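Local structure of phosphoglycerate kinase (Coxiella burnetii, 4NG4) at residues 340-345 with 366-371; 135-140 with 166-171; 186-191 with 317-322; 266-271 with 307-312. The protein catalyses the reversible transfer of a phosphoryl group between ATP and 3-phosphoglycerate, an ATP-yielding step of glycolysis. One frame throughout, in Å; residues are numbered along the deposited sequence.

Interaction 1: residues 340-345 with 366-371; sequences ALAQAV and FNLTDQ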
loop_
_atom_site.group_PDB
_atom_site.type_symbol
_atom_site.label_atom_id
_atom_site.label_comp_id
_atom_site.label_asym_id
_atom_site.label_seq_id
_atom_site.Cartn_x
_atom_site.Cartn_y
_atom_site.Cartn_z
ATOM N N ALA A 340 -18.460 -11.143 4.894
ATOM C CA ALA A 340 -18.866 -10.985 6.283
ATOM C C ALA A 340 -17.928 -10.039 6.987
ATOM O O ALA A 340 -18.358 -9.109 7.642
ATOM C CB ALA A 340 -18.868 -12.324 6.986
ATOM N N LEU A 341 -16.635 -10.296 6.837
ATOM C CA LEU A 341 -15.607 -9.485 7.465
ATOM C C LEU A 341 -15.674 -8.068 6.924
ATOM O O LEU A 341 -15.708 -7.106 7.688
ATOM C CB LEU A 341 -14.222 -10.090 7.220
ATOM C CG LEU A 341 -13.027 -9.296 7.774
ATOM C CD1 LEU A 341 -12.950 -9.405 9.295
ATOM C CD2 LEU A 341 -11.728 -9.774 7.128
ATOM N N ALA A 342 -15.696 -7.940 5.605
ATOM C CA ALA A 342 -15.698 -6.626 4.970
ATOM C C ALA A 342 -16.868 -5.797 5.488
ATOM O O ALA A 342 -16.694 -4.645 5.876
ATOM C CB ALA A 342 -15.772 -6.771 3.467
ATOM N N GLN A 343 -18.048 -6.410 5.530
ATOM C CA GLN A 343 -19.258 -5.755 6.015
ATOM C C GLN A 343 -19.120 -5.333 7.475
ATOM O O GLN A 343 -19.570 -4.241 7.844
ATOM C CB GLN A 343 -20.470 -6.667 5.824
ATOM C CG GLN A 343 -20.804 -6.906 4.351
ATOM C CD GLN A 343 -21.978 -7.855 4.133
ATOM O OE1 GLN A 343 -22.203 -8.770 4.925
ATOM N NE2 GLN A 343 -22.723 -7.648 3.042
ATOM N N ALA A 344 -18.473 -6.167 8.295
ATOM C CA ALA A 344 -18.270 -5.849 9.712
ATOM C C ALA A 344 -17.416 -4.585 9.896
ATOM O O ALA A 344 -17.744 -3.726 10.715
ATOM C CB ALA A 344 -17.661 -7.034 10.449
ATOM N N VAL A 345 -16.346 -4.460 9.113
ATOM C CA VAL A 345 -15.493 -3.267 9.158
ATOM C C VAL A 345 -16.276 -2.037 8.679
ATOM O O VAL A 345 -16.141 -0.947 9.242
ATOM C CB VAL A 345 -14.225 -3.436 8.288
ATOM C CG1 VAL A 345 -13.305 -2.216 8.396
ATOM C CG2 VAL A 345 -13.463 -4.697 8.693
ATOM N N PHE A 366 -17.504 -6.669 -3.639
ATOM C CA PHE A 366 -18.640 -6.539 -2.731
ATOM C C PHE A 366 -19.186 -5.101 -2.711
ATOM O O PHE A 366 -20.096 -4.791 -1.938
ATOM C CB PHE A 366 -18.215 -6.955 -1.312
ATOM C CG PHE A 366 -17.486 -8.278 -1.244
ATOM C CD1 PHE A 366 -17.967 -9.398 -1.915
ATOM C CD2 PHE A 366 -16.329 -8.407 -0.481
ATOM C CE1 PHE A 366 -17.303 -10.616 -1.842
ATOM C CE2 PHE A 366 -15.655 -9.629 -0.388
ATOM C CZ PHE A 366 -16.147 -10.732 -1.069
ATOM N N ASN A 367 -18.638 -4.243 -3.577
ATOM C CA ASN A 367 -18.927 -2.796 -3.599
ATOM C C ASN A 367 -19.007 -2.173 -2.210
ATOM O O ASN A 367 -20.025 -1.597 -1.835
ATOM C CB ASN A 367 -20.189 -2.491 -4.420
ATOM C CG ASN A 367 -19.981 -2.711 -5.920
ATOM O OD1 ASN A 367 -20.929 -2.997 -6.662
ATOM N ND2 ASN A 367 -18.735 -2.576 -6.371
ATOM N N LEU A 368 -17.914 -2.313 -1.458
ATOM C CA LEU A 368 -17.788 -1.722 -0.127
ATOM C C LEU A 368 -16.621 -0.727 0.013
ATOM O O LEU A 368 -16.383 -0.210 1.110
ATOM C CB LEU A 368 -17.635 -2.840 0.907
ATOM C CG LEU A 368 -18.919 -3.594 1.224
ATOM C CD1 LEU A 368 -18.597 -4.836 2.010
ATOM C CD2 LEU A 368 -19.901 -2.708 1.978
ATOM N N THR A 369 -15.923 -0.442 -1.090
ATOM C CA THR A 369 -14.716 0.396 -1.074
ATOM C C THR A 369 -14.859 1.772 -0.377
ATOM O O THR A 369 -14.044 2.133 0.475
ATOM C CB THR A 369 -14.181 0.602 -2.506
ATOM O OG1 THR A 369 -13.735 -0.651 -3.030
ATOM C CG2 THR A 369 -13.021 1.570 -2.514
ATOM N N ASP A 370 -15.885 2.541 -0.718
ATOM C CA ASP A 370 -16.020 3.869 -0.118
ATOM C C ASP A 370 -16.491 3.858 1.361
ATOM O O ASP A 370 -16.619 4.925 1.972
ATOM C CB ASP A 370 -16.885 4.806 -0.995
ATOM C CG ASP A 370 -18.344 4.345 -1.140
ATOM O OD1 ASP A 370 -18.809 3.449 -0.396
ATOM O OD2 ASP A 370 -19.039 4.907 -2.018
ATOM N N GLN A 371 -16.747 2.676 1.929
ATOM C CA GLN A 371 -17.167 2.567 3.344
ATOM C C GLN A 371 -15.999 2.376 4.325
ATOM O O GLN A 371 -16.191 2.494 5.532
ATOM C CB GLN A 371 -18.235 1.466 3.530
ATOM C CG GLN A 371 -19.688 1.970 3.413
ATOM C CD GLN A 371 -20.125 2.808 4.609
ATOM O OE1 GLN A 371 -20.596 2.287 5.621
ATOM N NE2 GLN A 371 -19.977 4.112 4.493
#
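Ala342, Gln343, Phe366 and Leu368 make up this contact, in which the loop that follows helix 357-365 lies against helix 336-347. The apolar part centres on one methyl of Leu368. Its CD1 comes down on the helix surface and meets Ala342 CB at 3.7 Å. With chi1 at -75°, CG stands beside the backbone N and anti to the carbonyl carbon, which carries the branched end across to the helix. Alanine suits its place here, because its small side chain lets Leu368 CD1 settle on the helix surface. From Phe366, the same CB is reached by ring atom CD2 at 4.3 Å, a looser and oblique meeting.

A mixed contact lies next to it. The aliphatic stem of Gln343 passes at a slant to Leu368, its CG 3.8 Å from CD1, and the chain runs on extended to the amide. Glutamine can thus cover a partly buried leucine with methylenes while carrying a polar group farther out.

Backbone bonds set the shape of each partner. Val345 N bonds Leu341 O within the helix, and Gln371 N bonds Leu368 O in the short 3-10 turn.

Phe366 also packs on Thr338 and Arg339, and Thr338 belongs to the magnesium site, with the ion about 6 Å from the phenylalanine side chain at nearest atoms. The end of helix 357-365 at Asn367 is a Schellman motif, whose positive phi, here 41°, asparagine tolerates better than most residues; it is set beside the metal-nucleotide site of the kinase's C-terminal alpha/beta domain.

Interaction 2: residues 135-140 with 166-171; sequences ELAKRM and AAYAKL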
loop_
_atom_site.group_PDB
_atom_site.type_symbol
_atom_site.label_atom_id
_atom_site.label_comp_id
_atom_site.label_asym_id
_atom_site.label_seq_id
_atom_site.Cartn_x
_atom_site.Cartn_y
_atom_site.Cartn_z
ATOM N N GLU A 135 25.758 11.622 -8.696
ATOM C CA GLU A 135 25.926 12.672 -9.702
ATOM C C GLU A 135 24.581 13.064 -10.307
ATOM O O GLU A 135 24.251 14.247 -10.371
ATOM C CB GLU A 135 26.907 12.245 -10.802
ATOM C CG GLU A 135 27.506 13.429 -11.573
ATOM C CD GLU A 135 27.899 13.099 -13.008
ATOM O OE1 GLU A 135 27.564 11.994 -13.486
ATOM O OE2 GLU A 135 28.545 13.961 -13.664
ATOM N N LEU A 136 23.806 12.071 -10.727
ATOM C CA LEU A 136 22.458 12.308 -11.252
ATOM C C LEU A 136 21.588 13.093 -10.280
ATOM O O LEU A 136 20.867 13.997 -10.679
ATOM C CB LEU A 136 21.765 10.978 -11.572
ATOM C CG LEU A 136 20.269 11.030 -11.926
ATOM C CD1 LEU A 136 19.928 12.114 -12.948
ATOM C CD2 LEU A 136 19.812 9.675 -12.435
ATOM N N ALA A 137 21.658 12.721 -9.005
ATOM C CA ALA A 137 20.838 13.334 -7.967
ATOM C C ALA A 137 21.196 14.789 -7.766
ATOM O O ALA A 137 20.316 15.638 -7.715
ATOM C CB ALA A 137 20.983 12.579 -6.657
ATOM N N LYS A 138 22.488 15.075 -7.644
ATOM C CA LYS A 138 22.960 16.457 -7.489
ATOM C C LYS A 138 22.462 17.333 -8.643
ATOM O O LYS A 138 22.098 18.485 -8.442
ATOM C CB LYS A 138 24.486 16.495 -7.406
ATOM C CG LYS A 138 25.040 16.010 -6.088
ATOM C CD LYS A 138 26.540 15.742 -6.174
ATOM C CE LYS A 138 27.144 15.479 -4.795
ATOM N NZ LYS A 138 28.579 15.065 -4.859
ATOM N N ARG A 139 22.420 16.766 -9.840
ATOM C CA ARG A 139 21.999 17.490 -11.035
ATOM C C ARG A 139 20.509 17.819 -10.977
ATOM O O ARG A 139 20.097 18.910 -11.359
ATOM C CB ARG A 139 22.312 16.660 -12.286
ATOM C CG ARG A 139 22.601 17.473 -13.544
ATOM C CD ARG A 139 23.557 16.705 -14.472
ATOM N NE ARG A 139 23.125 15.316 -14.702
ATOM C CZ ARG A 139 23.883 14.353 -15.234
ATOM N NH1 ARG A 139 25.137 14.600 -15.613
ATOM N NH2 ARG A 139 23.388 13.127 -15.394
ATOM N N MET A 140 19.709 16.860 -10.517
ATOM C CA MET A 140 18.281 17.082 -10.276
ATOM C C MET A 140 18.075 18.174 -9.225
ATOM O O MET A 140 17.156 18.978 -9.341
ATOM C CB MET A 140 17.593 15.788 -9.808
ATOM C CG MET A 140 17.550 14.648 -10.843
ATOM S SD MET A 140 16.404 13.314 -10.393
ATOM C CE MET A 140 16.406 12.323 -11.854
ATOM N N ALA A 166 16.314 14.503 -2.946
ATOM C CA ALA A 166 15.947 15.093 -1.652
ATOM C C ALA A 166 17.146 15.228 -0.709
ATOM O O ALA A 166 17.169 16.118 0.145
ATOM C CB ALA A 166 14.841 14.289 -0.975
ATOM N N ALA A 167 18.135 14.349 -0.867
ATOM C CA ALA A 167 19.346 14.415 -0.064
ATOM C C ALA A 167 20.125 15.707 -0.313
ATOM O O ALA A 167 20.704 16.266 0.626
ATOM C CB ALA A 167 20.227 13.205 -0.326
ATOM N N TYR A 168 20.115 16.184 -1.564
ATOM C CA TYR A 168 20.943 17.339 -1.987
ATOM C C TYR A 168 20.173 18.588 -2.479
ATOM O O TYR A 168 20.780 19.502 -3.038
ATOM C CB TYR A 168 21.912 16.897 -3.098
ATOM C CG TYR A 168 22.778 15.709 -2.743
ATOM C CD1 TYR A 168 23.873 15.855 -1.891
ATOM C CD2 TYR A 168 22.506 14.441 -3.259
ATOM C CE1 TYR A 168 24.680 14.773 -1.553
ATOM C CE2 TYR A 168 23.307 13.339 -2.927
ATOM C CZ TYR A 168 24.396 13.520 -2.072
ATOM O OH TYR A 168 25.204 12.456 -1.732
ATOM N N ALA A 169 18.854 18.623 -2.290
ATOM C CA ALA A 169 18.037 19.760 -2.737
ATOM C C ALA A 169 18.012 20.858 -1.673
ATOM O O ALA A 169 17.833 20.562 -0.491
ATOM C CB ALA A 169 16.626 19.308 -3.057
ATOM N N LYS A 170 18.188 22.115 -2.104
ATOM C CA LYS A 170 18.180 23.306 -1.217
ATOM C C LYS A 170 17.150 23.220 -0.103
ATOM O O LYS A 170 17.456 23.459 1.057
ATOM C CB LYS A 170 17.882 24.574 -2.032
ATOM C CG LYS A 170 19.111 25.327 -2.554
ATOM C CD LYS A 170 18.903 25.856 -3.982
ATOM C CE LYS A 170 19.087 24.726 -5.013
ATOM N NZ LYS A 170 18.909 25.172 -6.433
ATOM N N LEU A 171 15.928 22.857 -0.481
ATOM C CA LEU A 171 14.800 22.762 0.434
ATOM C C LEU A 171 13.980 21.525 0.036
ATOM O O LEU A 171 13.589 21.389 -1.123
ATOM C CB LEU A 171 13.984 24.061 0.332
ATOM C CG LEU A 171 13.451 24.759 1.592
ATOM C CD1 LEU A 171 14.242 24.405 2.844
ATOM C CD2 LEU A 171 13.422 26.282 1.400
#
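Tyr168 gives the most surface to this contact, laying its ring alongside helix 134-142 against Lys138 and Ala137. Its chi1 of -54° places CG beside the backbone N, and the ring then stands out from the end region of helix 160-168 toward the neighbouring helix.

Lys138 covers one face of that ring. Its CG sits 4.2 Å from the centroid of the Tyr168 ring and 17° off the normal, a CH-pi contact displaced toward the CG and CD2 side. The lysine chain continues extended across the face at a slant, with CE 4.1 Å from Tyr168 CE1. On the opposite face lies Ala167 CB of the tyrosine's own helix, so the ring is sandwiched between aliphatic groups.

Ala137 adds a small methyl: its CB is 4.2 Å from Tyr168 CD2 and approaches obliquely, fitting beside the ring without bulk. The backbones come nearest at Lys138 and Tyr168, whose CA atoms are 5.9 Å apart.

Lysine suits this outer position because its methylenes can pack while the ammonium stays at the surface. Lys138 NZ is 5.6 Å from the Tyr168 centroid, so any cation-pi attraction is at most weak, and dispersion between methylenes and ring probably dominates.

Interaction 3: residues 186-191 with 317-322; sequences SRALEN and AGTIVW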
loop_
_atom_site.group_PDB
_atom_site.type_symbol
_atom_site.label_atom_id
_atom_site.label_comp_id
_atom_site.label_asym_id
_atom_site.label_seq_id
_atom_site.Cartn_x
_atom_site.Cartn_y
_atom_site.Cartn_z
ATOM N N SER A 186 -0.137 6.123 10.102
ATOM C CA SER A 186 0.477 6.342 11.410
ATOM C C SER A 186 -0.538 6.726 12.473
ATOM O O SER A 186 -0.331 6.406 13.643
ATOM C CB SER A 186 1.585 7.393 11.338
ATOM O OG SER A 186 1.058 8.650 10.981
ATOM N N ARG A 187 -1.626 7.402 12.084
ATOM C CA ARG A 187 -2.768 7.617 12.998
ATOM C C ARG A 187 -3.173 6.305 13.670
ATOM O O ARG A 187 -3.370 6.259 14.886
ATOM C CB ARG A 187 -3.996 8.195 12.268
ATOM C CG ARG A 187 -5.338 7.931 12.982
ATOM C CD ARG A 187 -6.498 8.679 12.350
ATOM N NE ARG A 187 -7.728 8.412 13.087
ATOM C CZ ARG A 187 -8.824 9.176 13.071
ATOM N NH1 ARG A 187 -8.895 10.294 12.338
ATOM N NH2 ARG A 187 -9.874 8.815 13.810
ATOM N N ALA A 188 -3.298 5.253 12.870
ATOM C CA ALA A 188 -3.688 3.952 13.382
ATOM C C ALA A 188 -2.507 3.079 13.760
ATOM O O ALA A 188 -2.625 1.846 13.694
ATOM C CB ALA A 188 -4.543 3.226 12.353
ATOM N N LEU A 189 -1.381 3.688 14.146
ATOM C CA LEU A 189 -0.182 2.923 14.558
ATOM C C LEU A 189 0.711 3.571 15.638
ATOM O O LEU A 189 1.706 2.973 16.032
ATOM C CB LEU A 189 0.693 2.618 13.331
ATOM C CG LEU A 189 0.166 1.687 12.234
ATOM C CD1 LEU A 189 1.295 1.499 11.194
ATOM C CD2 LEU A 189 -0.308 0.336 12.813
ATOM N N GLU A 190 0.397 4.780 16.096
ATOM C CA GLU A 190 1.226 5.440 17.118
ATOM C C GLU A 190 0.405 6.126 18.214
ATOM O O GLU A 190 0.948 6.515 19.267
ATOM C CB GLU A 190 2.201 6.445 16.480
ATOM C CG GLU A 190 3.545 5.841 16.022
ATOM C CD GLU A 190 4.421 6.854 15.245
ATOM O OE1 GLU A 190 4.817 7.896 15.834
ATOM O OE2 GLU A 190 4.717 6.606 14.052
ATOM N N ASN A 191 -0.882 6.325 17.950
ATOM C CA ASN A 191 -1.867 6.501 19.019
ATOM C C ASN A 191 -3.230 6.121 18.462
ATOM O O ASN A 191 -4.045 6.982 18.122
ATOM C CB ASN A 191 -1.845 7.914 19.601
ATOM C CG ASN A 191 -1.020 8.000 20.871
ATOM O OD1 ASN A 191 -1.256 7.260 21.836
ATOM N ND2 ASN A 191 -0.045 8.907 20.882
ATOM N N ALA A 317 -14.145 -2.604 17.979
ATOM C CA ALA A 317 -12.864 -1.969 17.681
ATOM C C ALA A 317 -12.988 -0.462 17.617
ATOM O O ALA A 317 -14.004 0.070 17.156
ATOM C CB ALA A 317 -12.314 -2.492 16.374
ATOM N N GLY A 318 -11.944 0.215 18.104
ATOM C CA GLY A 318 -11.777 1.663 17.937
ATOM C C GLY A 318 -10.971 2.009 16.693
ATOM O O GLY A 318 -11.137 3.093 16.135
ATOM N N THR A 319 -10.086 1.096 16.279
ATOM C CA THR A 319 -9.295 1.244 15.058
ATOM C C THR A 319 -9.130 -0.130 14.413
ATOM O O THR A 319 -9.077 -1.137 15.131
ATOM C CB THR A 319 -7.885 1.803 15.350
ATOM O OG1 THR A 319 -7.992 3.009 16.111
ATOM C CG2 THR A 319 -7.130 2.068 14.053
ATOM N N ILE A 320 -9.044 -0.172 13.079
ATOM C CA ILE A 320 -8.858 -1.431 12.344
ATOM C C ILE A 320 -7.847 -1.299 11.191
ATOM O O ILE A 320 -7.862 -0.323 10.446
ATOM C CB ILE A 320 -10.191 -1.950 11.787
ATOM C CG1 ILE A 320 -11.204 -2.189 12.923
ATOM C CG2 ILE A 320 -9.959 -3.220 11.003
ATOM C CD1 ILE A 320 -12.588 -2.624 12.457
ATOM N N VAL A 321 -6.963 -2.286 11.054
ATOM C CA VAL A 321 -5.987 -2.310 9.956
ATOM C C VAL A 321 -6.118 -3.662 9.266
ATOM O O VAL A 321 -5.900 -4.673 9.889
ATOM C CB VAL A 321 -4.531 -2.097 10.471
ATOM C CG1 VAL A 321 -3.554 -2.067 9.328
ATOM C CG2 VAL A 321 -4.418 -0.805 11.244
ATOM N N TRP A 322 -6.482 -3.690 7.991
ATOM C CA TRP A 322 -6.796 -4.960 7.333
ATOM C C TRP A 322 -6.116 -5.113 5.966
ATOM O O TRP A 322 -6.337 -4.318 5.062
ATOM C CB TRP A 322 -8.305 -5.108 7.208
ATOM C CG TRP A 322 -8.754 -6.195 6.300
ATOM C CD1 TRP A 322 -8.159 -7.411 6.100
ATOM C CD2 TRP A 322 -9.909 -6.179 5.466
ATOM N NE1 TRP A 322 -8.869 -8.139 5.177
ATOM C CE2 TRP A 322 -9.951 -7.405 4.780
ATOM C CE3 TRP A 322 -10.905 -5.242 5.221
ATOM C CZ2 TRP A 322 -10.955 -7.713 3.869
ATOM C CZ3 TRP A 322 -11.898 -5.551 4.308
ATOM C CH2 TRP A 322 -11.912 -6.771 3.641
#
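The helix that links the two domains of phosphoglycerate kinase, 176-190, here packs Ala188 on Thr319 and Val321 of strand 319-323, the middle strand of the parallel sheet in the Rossmann-like C-terminal domain. The contact is buried, and it seats the last part of the helix on one face of that sheet.

Thr319 and Val321, two residues apart on the strand, turn their side chains to the same side, toward the helix. Ile320 between them points to the other face, where it packs on Val345 of helix 336-347. A strand covered by helices on both faces is the usual layer order of such a domain, and beta-branched residues suit its extended backbone.

Ala188 is small enough to bring the helix close, its CA lying 6.4 Å from the CA of Thr319. The same alanine methyl also packs on Ile353 of strand 351-354, the next strand in the sheet.

Thr319 divides its two branches between different tasks. With chi1 at -53°, OG1 lies beside the backbone N and hydrogen-bonds Gln193 O, in the loop leading to strand 196-202. This satisfies the hydroxyl in a buried setting and leaves CG2 as the apolar branch, which packs against Ala188 CB. Farther along the strand, Val321 CG2 lies 4.2 Å from Ala188 CB and 4.0 Å from the carbonyl oxygen Ala188 O.

Interaction 4: residues 266-271 with 307-312; sequences SLPLPV and SATYAK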
loop_
_atom_site.group_PDB
_atom_site.type_symbol
_atom_site.label_atom_id
_atom_site.label_comp_id
_atom_site.label_asym_id
_atom_site.label_seq_id
_atom_site.Cartn_x
_atom_site.Cartn_y
_atom_site.Cartn_z
ATOM N N SER A 266 -4.742 -11.090 21.837
ATOM C CA SER A 266 -5.657 -12.136 21.425
ATOM C C SER A 266 -5.420 -12.492 19.962
ATOM O O SER A 266 -5.246 -11.632 19.112
ATOM C CB SER A 266 -7.104 -11.724 21.649
ATOM O OG SER A 266 -7.963 -12.626 20.975
ATOM N N LEU A 267 -5.414 -13.779 19.682
ATOM C CA LEU A 267 -5.016 -14.269 18.395
ATOM C C LEU A 267 -5.898 -15.480 18.066
ATOM O O LEU A 267 -5.419 -16.610 17.984
ATOM C CB LEU A 267 -3.532 -14.621 18.458
ATOM C CG LEU A 267 -2.746 -14.683 17.166
ATOM C CD1 LEU A 267 -1.283 -14.948 17.480
ATOM C CD2 LEU A 267 -3.278 -15.748 16.252
ATOM N N PRO A 268 -7.203 -15.240 17.863
ATOM C CA PRO A 268 -8.146 -16.326 17.616
ATOM C C PRO A 268 -7.940 -16.913 16.260
ATOM O O PRO A 268 -7.954 -16.193 15.289
ATOM C CB PRO A 268 -9.503 -15.621 17.654
ATOM C CG PRO A 268 -9.223 -14.265 17.120
ATOM C CD PRO A 268 -7.821 -13.921 17.616
ATOM N N LEU A 269 -7.735 -18.213 16.202
ATOM C CA LEU A 269 -7.592 -18.910 14.932
ATOM C C LEU A 269 -8.954 -19.420 14.493
ATOM O O LEU A 269 -9.870 -19.454 15.288
ATOM C CB LEU A 269 -6.617 -20.071 15.088
ATOM C CG LEU A 269 -5.120 -19.775 14.972
ATOM C CD1 LEU A 269 -4.745 -18.416 15.524
ATOM C CD2 LEU A 269 -4.372 -20.895 15.669
ATOM N N PRO A 270 -9.094 -19.813 13.217
ATOM C CA PRO A 270 -10.357 -20.408 12.746
ATOM C C PRO A 270 -10.741 -21.622 13.561
ATOM O O PRO A 270 -9.920 -22.537 13.679
ATOM C CB PRO A 270 -10.033 -20.829 11.306
ATOM C CG PRO A 270 -8.927 -19.905 10.874
ATOM C CD PRO A 270 -8.125 -19.620 12.119
ATOM N N VAL A 271 -11.955 -21.630 14.125
ATOM C CA VAL A 271 -12.479 -22.839 14.800
ATOM C C VAL A 271 -13.359 -23.676 13.851
ATOM O O VAL A 271 -13.431 -24.899 13.981
ATOM C CB VAL A 271 -13.235 -22.524 16.106
ATOM C CG1 VAL A 271 -12.481 -21.507 16.929
ATOM C CG2 VAL A 271 -14.620 -22.024 15.805
ATOM N N SER A 307 -16.280 -16.408 11.707
ATOM C CA SER A 307 -16.549 -15.049 11.224
ATOM C C SER A 307 -17.545 -14.280 12.100
ATOM O O SER A 307 -17.820 -13.127 11.829
ATOM C CB SER A 307 -16.942 -15.017 9.734
ATOM O OG SER A 307 -17.980 -15.909 9.433
ATOM N N ALA A 308 -18.072 -14.914 13.147
ATOM C CA ALA A 308 -18.831 -14.213 14.182
ATOM C C ALA A 308 -17.877 -13.690 15.269
ATOM O O ALA A 308 -18.033 -12.569 15.784
ATOM C CB ALA A 308 -19.865 -15.137 14.775
ATOM N N THR A 309 -16.890 -14.509 15.618
ATOM C CA THR A 309 -15.782 -14.049 16.446
ATOM C C THR A 309 -15.125 -12.805 15.826
ATOM O O THR A 309 -14.938 -11.781 16.506
ATOM C CB THR A 309 -14.753 -15.163 16.641
ATOM O OG1 THR A 309 -15.299 -16.127 17.552
ATOM C CG2 THR A 309 -13.424 -14.614 17.175
ATOM N N TYR A 310 -14.803 -12.874 14.537
ATOM C CA TYR A 310 -14.240 -11.700 13.863
ATOM C C TYR A 310 -15.227 -10.528 13.901
ATOM O O TYR A 310 -14.842 -9.393 14.167
ATOM C CB TYR A 310 -13.870 -11.987 12.405
ATOM C CG TYR A 310 -12.861 -13.091 12.169
ATOM C CD1 TYR A 310 -12.104 -13.646 13.209
ATOM C CD2 TYR A 310 -12.640 -13.570 10.882
ATOM C CE1 TYR A 310 -11.174 -14.671 12.961
ATOM C CE2 TYR A 310 -11.707 -14.582 10.636
ATOM C CZ TYR A 310 -10.984 -15.116 11.672
ATOM O OH TYR A 310 -10.076 -16.096 11.397
ATOM N N ALA A 311 -16.497 -10.810 13.637
ATOM C CA ALA A 311 -17.522 -9.778 13.614
ATOM C C ALA A 311 -17.639 -9.044 14.960
ATOM O O ALA A 311 -17.941 -7.838 14.995
ATOM C CB ALA A 311 -18.867 -10.381 13.211
ATOM N N LYS A 312 -17.410 -9.759 16.061
ATOM C CA LYS A 312 -17.424 -9.152 17.400
ATOM C C LYS A 312 -16.264 -8.180 17.570
ATOM O O LYS A 312 -16.463 -7.056 18.016
ATOM C CB LYS A 312 -17.386 -10.241 18.489
ATOM C CG LYS A 312 -17.585 -9.742 19.939
ATOM C CD LYS A 312 -18.067 -10.893 20.868
ATOM C CE LYS A 312 -18.089 -10.520 22.372
ATOM N NZ LYS A 312 -18.976 -9.351 22.674
#
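Within the helical turn that presses Thr309 and Tyr310 against Pro268 and Pro270, the shortest polar bond runs from Lys312 N to Ala308 O, 2.9 Å. Such bonds keep the helix regular, and residues 307-312 meet the loop by side-chain packing. Just beyond them, Val271 N makes a weak hydrogen bond to Thr306 OG1 of the same helix.

Tyr310 provides the larger share from the helix. Its chi1 of -59° sets CG beside the backbone N and anti to the carbonyl carbon, and the ring reaches along the loop as far as Pro270. There the hydroxyl oxygen, Tyr310 OH, rests against the proline ring, 4.0 Å from Pro270 CG and 4.1 Å from Pro270 CD. At the ring edge, near its plane, the carbonyl oxygen Pro268 O lies 4.3 Å from Tyr310 CE1, a loose contact.

Thr309 meets the loop with its methyl. CG2, anti to the backbone N, lies 4.1 Å from Pro268 CB, while OG1 turns back to make a weak hydrogen bond with Asn305 O, one turn earlier in the helix. Threonine is apt at this partly exposed place, offering a methyl to the loop and a hydroxyl to its own helix.

Proline suits an extended loop of this kind, since its ring holds phi near the value needed and presents a rigid apolar surface.

Around the contact, Pro268 also touches Leu313 of helix 304-316, Pro270 packs on Ala229 and Leu233 of helix 227-235, and Tyr310 reaches Ile223 of strand 221-226, an edge strand of the five-stranded sheet.

In the fold
Interactions 1, 3 and 4 gather round the five-stranded parallel sheet of the nucleotide-binding C-terminal domain, with centres 17 to 19 Å apart. Helix 336-347 of interaction 1 packs on both others, through Leu341 on Trp322 and on Tyr310, so it joins these two, which do not touch each other directly. Interaction 2 stands apart, its centre 35 Å from that of interaction 3 and 50 Å from that of interaction 4, beside the six-stranded sheet of the N-terminal domain. Along the chain interaction 2 comes first; interaction 4 falls between the two segments of interaction 3, and interaction 1 follows. Helix 176-190 connects the two sheets, as expected for this hinged two-domain kinase.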